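Local coordinates for malonyl CoA:acyl carrier protein malonyltransferase (Streptomyces coelicolor, PDB 1NM2) that probably transfers the malonyl group of malonyl-CoA to holo-acyl carrier protein, feeding malonyl-ACP into fatty acid biosynthesis, at residues V170-M175 and A198-T203; G137-L142 and E176-L181. All blocks are in the same frame, centred on the assembly; numbering follows the deposited sequence.

Contact 1 of 2, residues V170-M175 and A198-T203; sequences VAAGTM and AGAFHT. With ACY (acetic acid), chain D.
Ala200 packs its methyl group against Ala172 and the backbone of Gly173: CB lies 3.7 Å from the backbone N of Gly173 and 4.1 Å from Ala172 CB. No hydrogen bond joins the two segments; the contact is made by small groups, and CA of Ala172 and CA of Ala200 come within 5.0 Å. Ala200 is the centre of an inverse gamma turn, and the side chain of Phe201 leaves on the side away from the strand, with CD1 3.7 Å from O of the bound acetate. His202 uses NE2 for a weak, bent hydrogen bond of 3.2 Å to acetate OXT (131° at the hydrogen), while the acetate methyl lies in plane at the imidazole edge. NE2 is also hydrogen-bonded to Ser98 OG and ND1 to Asn254 O, consistent with the serine-histidine pair of FabD transacylases; the acetate mimics a malonyl group. At Thr203 the chain returns to the strand: CG2, anti to the carbonyl carbon, touches Ala172 CB at 3.6 Å, and OG1 reaches back to Ala200 O at 2.7 Å, closing the loop on itself. Met138 of strand 136-143, Ala161 and Thr159 of strand 159-165, and Met127 and Arg123 of helix 113-132 flank this loop, which covers the sheet on one side and contributes His202 to the acetate site on the other.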
ATOM      1  N   VAL A 170       2.265  -7.941 -11.880  1.00 16.92           N
ATOM      2  CA  VAL A 170       3.484  -8.299 -11.159  1.00 16.28           C
ATOM      3  C   VAL A 170       3.405  -9.786 -10.826  1.00 17.32           C
ATOM      4  O   VAL A 170       2.446 -10.242 -10.193  1.00 17.75           O
ATOM      5  CB  VAL A 170       3.645  -7.518  -9.840  1.00 17.56           C
ATOM      6  CG1 VAL A 170       4.875  -8.011  -9.103  1.00 15.06           C
ATOM      7  CG2 VAL A 170       3.772  -6.028 -10.123  1.00 18.47           C
ATOM      8  N   ALA A 171       4.407 -10.538 -11.263  1.00 16.80           N
ATOM      9  CA  ALA A 171       4.454 -11.975 -11.009  1.00 17.31           C
ATOM     10  C   ALA A 171       5.270 -12.239  -9.749  1.00 17.25           C
ATOM     11  O   ALA A 171       6.181 -11.480  -9.428  1.00 19.31           O
ATOM     12  CB  ALA A 171       5.079 -12.701 -12.200  1.00 16.37           C
ATOM     13  N   ALA A 172       4.939 -13.315  -9.041  1.00 15.89           N
ATOM     14  CA  ALA A 172       5.643 -13.674  -7.821  1.00 16.32           C
ATOM     15  C   ALA A 172       5.716 -15.186  -7.662  1.00 16.54           C
ATOM     16  O   ALA A 172       4.787 -15.910  -8.022  1.00 17.80           O
ATOM     17  CB  ALA A 172       4.949 -13.056  -6.612  1.00 14.85           C
ATOM     18  N   GLY A 173       6.831 -15.653  -7.119  1.00 16.41           N
ATOM     19  CA  GLY A 173       7.024 -17.075  -6.909  1.00 16.54           C
ATOM     20  C   GLY A 173       8.463 -17.319  -6.501  1.00 17.23           C
ATOM     21  O   GLY A 173       9.121 -16.414  -5.972  1.00 16.77           O
ATOM     22  N   THR A 174       8.957 -18.533  -6.736  1.00 16.75           N
ATOM     23  CA  THR A 174      10.331 -18.863  -6.385  1.00 17.98           C
ATOM     24  C   THR A 174      11.281 -18.212  -7.381  1.00 19.15           C
ATOM     25  O   THR A 174      10.883 -17.848  -8.488  1.00 18.88           O
ATOM     26  CB  THR A 174      10.575 -20.397  -6.396  1.00 19.27           C
ATOM     27  OG1 THR A 174      10.433 -20.901  -7.730  1.00 19.62           O
ATOM     28  CG2 THR A 174       9.579 -21.104  -5.490  1.00 18.55           C
ATOM     29  N   MET A 175      12.539 -18.062  -6.985  1.00 20.02           N
ATOM     30  CA  MET A 175      13.527 -17.461  -7.865  1.00 22.50           C
ATOM     31  C   MET A 175      13.714 -18.302  -9.131  1.00 21.90           C
ATOM     32  O   MET A 175      13.964 -17.760 -10.201  1.00 21.71           O
ATOM     33  CB  MET A 175      14.859 -17.287  -7.127  1.00 25.23           C
ATOM     34  CG  MET A 175      14.791 -16.255  -6.003  1.00 29.83           C
ATOM     35  SD  MET A 175      14.186 -14.641  -6.580  1.00 35.58           S
ATOM     36  CE  MET A 175      15.724 -13.894  -7.135  1.00 34.77           C
ATOM     37  N   ALA A 198      11.917  -8.611  -0.471  1.00 20.46           N
ATOM     38  CA  ALA A 198      12.516  -9.789   0.140  1.00 20.18           C
ATOM     39  C   ALA A 198      11.962 -11.118  -0.361  1.00 19.99           C
ATOM     40  O   ALA A 198      12.659 -12.135  -0.328  1.00 19.41           O
ATOM     41  CB  ALA A 198      12.363  -9.709   1.668  1.00 20.19           C
ATOM     42  N   GLY A 199      10.709 -11.134  -0.802  1.00 18.25           N
ATOM     43  CA  GLY A 199      10.153 -12.390  -1.266  1.00 17.32           C
ATOM     44  C   GLY A 199       8.862 -12.297  -2.057  1.00 18.36           C
ATOM     45  O   GLY A 199       8.470 -11.225  -2.516  1.00 17.50           O
ATOM     46  N   ALA A 200       8.210 -13.443  -2.218  1.00 16.41           N
ATOM     47  CA  ALA A 200       6.963 -13.524  -2.959  1.00 17.66           C
ATOM     48  C   ALA A 200       5.783 -13.076  -2.106  1.00 16.67           C
ATOM     49  O   ALA A 200       4.970 -13.893  -1.678  1.00 15.55           O
ATOM     50  CB  ALA A 200       6.746 -14.956  -3.450  1.00 14.70           C
ATOM     51  N   PHE A 201       5.697 -11.771  -1.854  1.00 17.31           N
ATOM     52  CA  PHE A 201       4.595 -11.233  -1.067  1.00 16.00           C
ATOM     53  C   PHE A 201       3.326 -11.475  -1.868  1.00 15.80           C
ATOM     54  O   PHE A 201       3.381 -11.610  -3.091  1.00 14.61           O
ATOM     55  CB  PHE A 201       4.781  -9.728  -0.847  1.00 18.48           C
ATOM     56  CG  PHE A 201       6.042  -9.370  -0.111  1.00 18.15           C
ATOM     57  CD1 PHE A 201       6.648  -8.134  -0.312  1.00 19.72           C
ATOM     58  CD2 PHE A 201       6.616 -10.255   0.796  1.00 20.30           C
ATOM     59  CE1 PHE A 201       7.810  -7.782   0.380  1.00 21.27           C
ATOM     60  CE2 PHE A 201       7.774  -9.916   1.492  1.00 19.51           C
ATOM     61  CZ  PHE A 201       8.372  -8.674   1.282  1.00 21.23           C
ATOM     62  N   HIS A 202       2.196 -11.546  -1.173  1.00 14.79           N
ATOM     63  CA  HIS A 202       0.900 -11.764  -1.795  1.00 16.34           C
ATOM     64  C   HIS A 202       0.743 -13.090  -2.529  1.00 17.77           C
ATOM     65  O   HIS A 202       0.080 -13.170  -3.563  1.00 17.58           O
ATOM     66  CB  HIS A 202       0.574 -10.580  -2.702  1.00 17.15           C
ATOM     67  CG  HIS A 202       0.502  -9.282  -1.958  1.00 18.90           C
ATOM     68  ND1 HIS A 202      -0.499  -9.006  -1.053  1.00 17.12           N
ATOM     69  CD2 HIS A 202       1.368  -8.244  -1.891  1.00 17.18           C
ATOM     70  CE1 HIS A 202      -0.243  -7.856  -0.453  1.00 17.68           C
ATOM     71  NE2 HIS A 202       0.886  -7.374  -0.943  1.00 17.78           N
ATOM     72  N   THR A 203       1.348 -14.130  -1.958  1.00 18.55           N
ATOM     73  CA  THR A 203       1.273 -15.493  -2.482  1.00 19.59           C
ATOM     74  C   THR A 203       1.242 -16.421  -1.266  1.00 19.89           C
ATOM     75  O   THR A 203       1.450 -15.979  -0.127  1.00 18.58           O
ATOM     76  CB  THR A 203       2.510 -15.881  -3.326  1.00 18.26           C
ATOM     77  OG1 THR A 203       3.633 -16.080  -2.456  1.00 16.74           O
ATOM     78  CG2 THR A 203       2.829 -14.803  -4.347  1.00 15.62           C
TER
HETATM   79  C   ACY D 425       3.748  -5.591   0.456  1.00 46.79           C
HETATM   80  O   ACY D 425       4.881  -5.102   0.865  1.00 47.17           O
HETATM   81  OXT ACY D 425       2.770  -5.983   1.179  1.00 46.92           O
HETATM   82  CH3 ACY D 425       3.629  -5.674  -1.057  1.00 45.31           C

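Contact 2 of 2, residues G137-L142 and E176-L181; sequences GMSALL and EQLAAL
A helix lying on a sheet face makes this contact: helix 175-183 packs over strand 136-143, and the axes of segments 176-181 and 137-142 pass 9.0 Å apart at 18°, nearly parallel. Leu178 and Leu181, close to one turn apart, face the strand and do most of the touching. Leu178 divides its two methyls between Gly137 and Ser139. CD1 lies against the main chain of Gly137, 3.3 Å from its C atom, a tight fit made where the strand carries no side chain; CD2 meets Ser139, 3.6 Å from OG. The strand belongs to the smaller, ferredoxin-like part of the transacylase, a beta-alpha-beta-beta-alpha-beta arrangement of strands 136-143, 159-165, 168-172 and 189-194 with helices 146-155 and 175-183. Helix 175-183 connects strands 168-172 and 189-194, which run parallel to each other with strand 136-143 antiparallel between them, so this split beta-alpha-beta crossover carries the helix over the middle strand. Further along, Leu141 and Leu181 cross at about a right angle, with their CD1 atoms 4.1 Å apart. The side chain of Leu141 leaves the backbone across the line to the helix, and its second torsion (chi2 56°) swings CD1 over to Leu181. Leu181 also rests on Ala171, His152 and Pro186, while Leu141 reaches Leu153 of helix 146-155. Ser139 supplies the polar link in this mostly apolar layer: its OG is 2.9 Å from a water, which gives a weak 3.3 Å hydrogen bond to Leu178 O.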
ATOM      1  N   GLY A 137      10.541 -14.157  -4.844  1.00 19.16           N
ATOM      2  CA  GLY A 137      10.579 -12.747  -5.182  1.00 17.22           C
ATOM      3  C   GLY A 137       9.387 -12.320  -6.013  1.00 16.65           C
ATOM      4  O   GLY A 137       8.412 -13.060  -6.134  1.00 17.46           O
ATOM      5  N   MET A 138       9.466 -11.116  -6.570  1.00 16.40           N
ATOM      6  CA  MET A 138       8.404 -10.560  -7.408  1.00 17.23           C
ATOM      7  C   MET A 138       9.059  -9.842  -8.576  1.00 17.55           C
ATOM      8  O   MET A 138      10.125  -9.241  -8.420  1.00 19.79           O
ATOM      9  CB  MET A 138       7.557  -9.546  -6.626  1.00 15.69           C
ATOM     10  CG  MET A 138       6.970 -10.051  -5.327  1.00 15.72           C
ATOM     11  SD  MET A 138       6.186  -8.708  -4.375  1.00 20.70           S
ATOM     12  CE  MET A 138       4.554  -8.716  -5.072  1.00 17.61           C
ATOM     13  N   SER A 139       8.421  -9.902  -9.740  1.00 18.51           N
ATOM     14  CA  SER A 139       8.939  -9.233 -10.928  1.00 19.23           C
ATOM     15  C   SER A 139       7.788  -8.634 -11.714  1.00 19.17           C
ATOM     16  O   SER A 139       6.746  -9.263 -11.875  1.00 20.11           O
ATOM     17  CB  SER A 139       9.707 -10.216 -11.815  1.00 18.72           C
ATOM     18  OG  SER A 139      10.853 -10.720 -11.152  1.00 19.93           O
ATOM     19  N   ALA A 140       7.973  -7.408 -12.191  1.00 19.97           N
ATOM     20  CA  ALA A 140       6.945  -6.737 -12.974  1.00 19.49           C
ATOM     21  C   ALA A 140       7.115  -7.115 -14.438  1.00 20.95           C
ATOM     22  O   ALA A 140       8.242  -7.308 -14.911  1.00 20.66           O
ATOM     23  CB  ALA A 140       7.057  -5.227 -12.810  1.00 18.86           C
ATOM     24  N   LEU A 141       5.995  -7.240 -15.144  1.00 19.82           N
ATOM     25  CA  LEU A 141       6.014  -7.570 -16.563  1.00 20.80           C
ATOM     26  C   LEU A 141       5.736  -6.287 -17.335  1.00 20.73           C
ATOM     27  O   LEU A 141       4.675  -5.685 -17.178  1.00 21.43           O
ATOM     28  CB  LEU A 141       4.939  -8.611 -16.890  1.00 22.34           C
ATOM     29  CG  LEU A 141       5.201 -10.085 -16.563  1.00 21.73           C
ATOM     30  CD1 LEU A 141       5.545 -10.265 -15.103  1.00 21.20           C
ATOM     31  CD2 LEU A 141       3.962 -10.892 -16.919  1.00 23.34           C
ATOM     32  N   LEU A 142       6.682  -5.868 -18.169  1.00 19.95           N
ATOM     33  CA  LEU A 142       6.512  -4.641 -18.943  1.00 20.42           C
ATOM     34  C   LEU A 142       6.068  -4.950 -20.369  1.00 21.16           C
ATOM     35  O   LEU A 142       6.821  -5.516 -21.159  1.00 20.35           O
ATOM     36  CB  LEU A 142       7.820  -3.843 -18.951  1.00 20.56           C
ATOM     37  CG  LEU A 142       8.458  -3.634 -17.572  1.00 20.25           C
ATOM     38  CD1 LEU A 142       9.712  -2.788 -17.715  1.00 21.83           C
ATOM     39  CD2 LEU A 142       7.462  -2.965 -16.629  1.00 21.07           C
ATOM     40  N   GLU A 176      13.580 -19.621  -9.016  1.00 24.10           N
ATOM     41  CA  GLU A 176      13.720 -20.492 -10.184  1.00 24.21           C
ATOM     42  C   GLU A 176      12.612 -20.200 -11.193  1.00 22.24           C
ATOM     43  O   GLU A 176      12.863 -20.092 -12.393  1.00 22.64           O
ATOM     44  CB  GLU A 176      13.643 -21.966  -9.786  1.00 28.11           C
ATOM     45  CG  GLU A 176      14.740 -22.440  -8.857  1.00 34.24           C
ATOM     46  CD  GLU A 176      14.742 -23.949  -8.701  1.00 37.16           C
ATOM     47  OE1 GLU A 176      13.663 -24.520  -8.431  1.00 40.63           O
ATOM     48  OE2 GLU A 176      15.821 -24.561  -8.847  1.00 39.51           O
ATOM     49  N   GLN A 177      11.384 -20.078 -10.700  1.00 20.19           N
ATOM     50  CA  GLN A 177      10.247 -19.792 -11.564  1.00 19.05           C
ATOM     51  C   GLN A 177      10.378 -18.402 -12.175  1.00 17.58           C
ATOM     52  O   GLN A 177      10.122 -18.211 -13.367  1.00 18.46           O
ATOM     53  CB  GLN A 177       8.938 -19.898 -10.768  1.00 19.61           C
ATOM     54  CG  GLN A 177       8.760 -21.241 -10.070  1.00 21.15           C
ATOM     55  CD  GLN A 177       7.564 -21.282  -9.123  1.00 21.74           C
ATOM     56  OE1 GLN A 177       7.286 -20.320  -8.400  1.00 19.49           O
ATOM     57  NE2 GLN A 177       6.870 -22.410  -9.106  1.00 18.25           N
ATOM     58  N   LEU A 178      10.778 -17.428 -11.364  1.00 17.53           N
ATOM     59  CA  LEU A 178      10.932 -16.068 -11.863  1.00 17.75           C
ATOM     60  C   LEU A 178      11.986 -16.032 -12.966  1.00 19.21           C
ATOM     61  O   LEU A 178      11.870 -15.268 -13.931  1.00 19.21           O
ATOM     62  CB  LEU A 178      11.314 -15.118 -10.714  1.00 17.20           C
ATOM     63  CG  LEU A 178      10.128 -14.759  -9.802  1.00 18.77           C
ATOM     64  CD1 LEU A 178      10.604 -14.129  -8.486  1.00 18.88           C
ATOM     65  CD2 LEU A 178       9.207 -13.819 -10.555  1.00 15.19           C
ATOM     66  N   ALA A 179      13.011 -16.866 -12.824  1.00 19.68           N
ATOM     67  CA  ALA A 179      14.074 -16.941 -13.824  1.00 19.62           C
ATOM     68  C   ALA A 179      13.524 -17.614 -15.083  1.00 20.54           C
ATOM     69  O   ALA A 179      13.843 -17.218 -16.202  1.00 20.54           O
ATOM     70  CB  ALA A 179      15.256 -17.730 -13.273  1.00 19.89           C
ATOM     71  N   ALA A 180      12.689 -18.631 -14.896  1.00 20.69           N
ATOM     72  CA  ALA A 180      12.093 -19.331 -16.033  1.00 21.54           C
ATOM     73  C   ALA A 180      11.167 -18.383 -16.784  1.00 21.75           C
ATOM     74  O   ALA A 180      11.013 -18.484 -18.003  1.00 21.49           O
ATOM     75  CB  ALA A 180      11.309 -20.553 -15.556  1.00 19.46           C
ATOM     76  N   LEU A 181      10.564 -17.452 -16.047  1.00 22.56           N
ATOM     77  CA  LEU A 181       9.643 -16.479 -16.628  1.00 22.11           C
ATOM     78  C   LEU A 181      10.402 -15.494 -17.504  1.00 22.61           C
ATOM     79  O   LEU A 181       9.907 -15.060 -18.544  1.00 22.27           O
ATOM     80  CB  LEU A 181       8.918 -15.707 -15.521  1.00 22.54           C
ATOM     81  CG  LEU A 181       7.467 -15.258 -15.736  1.00 21.88           C
ATOM     82  CD1 LEU A 181       7.202 -14.051 -14.844  1.00 22.88           C
ATOM     83  CD2 LEU A 181       7.208 -14.902 -17.189  1.00 24.59           C
TER
HETATM   84  O   HOH W   1      12.625 -12.248 -12.810  1.00 29.21           O

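Both contacts are buried and share the sheet in which strands 168-172 and 136-143 are antiparallel neighbours. Ala171 N probably donates to Ser139 O (2.7 Å), as does Gly137 N to Gly173 O (2.9 Å), tying the two together. They occupy opposite faces: contact 1 lies on the Ala172 and Met138 side, next to the active site, whereas contact 2 lies under helix 175-183, farther from the chain's centre. That helix follows the strand of contact 1 after the chain turns a corner at Gly173. Contact 1 joins strand residue Ala172 and Gly173 to an irregular loop through methyls and main chain, with the imidazole of His202 turned to the acetate; contact 2 uses leucines and a bridging water.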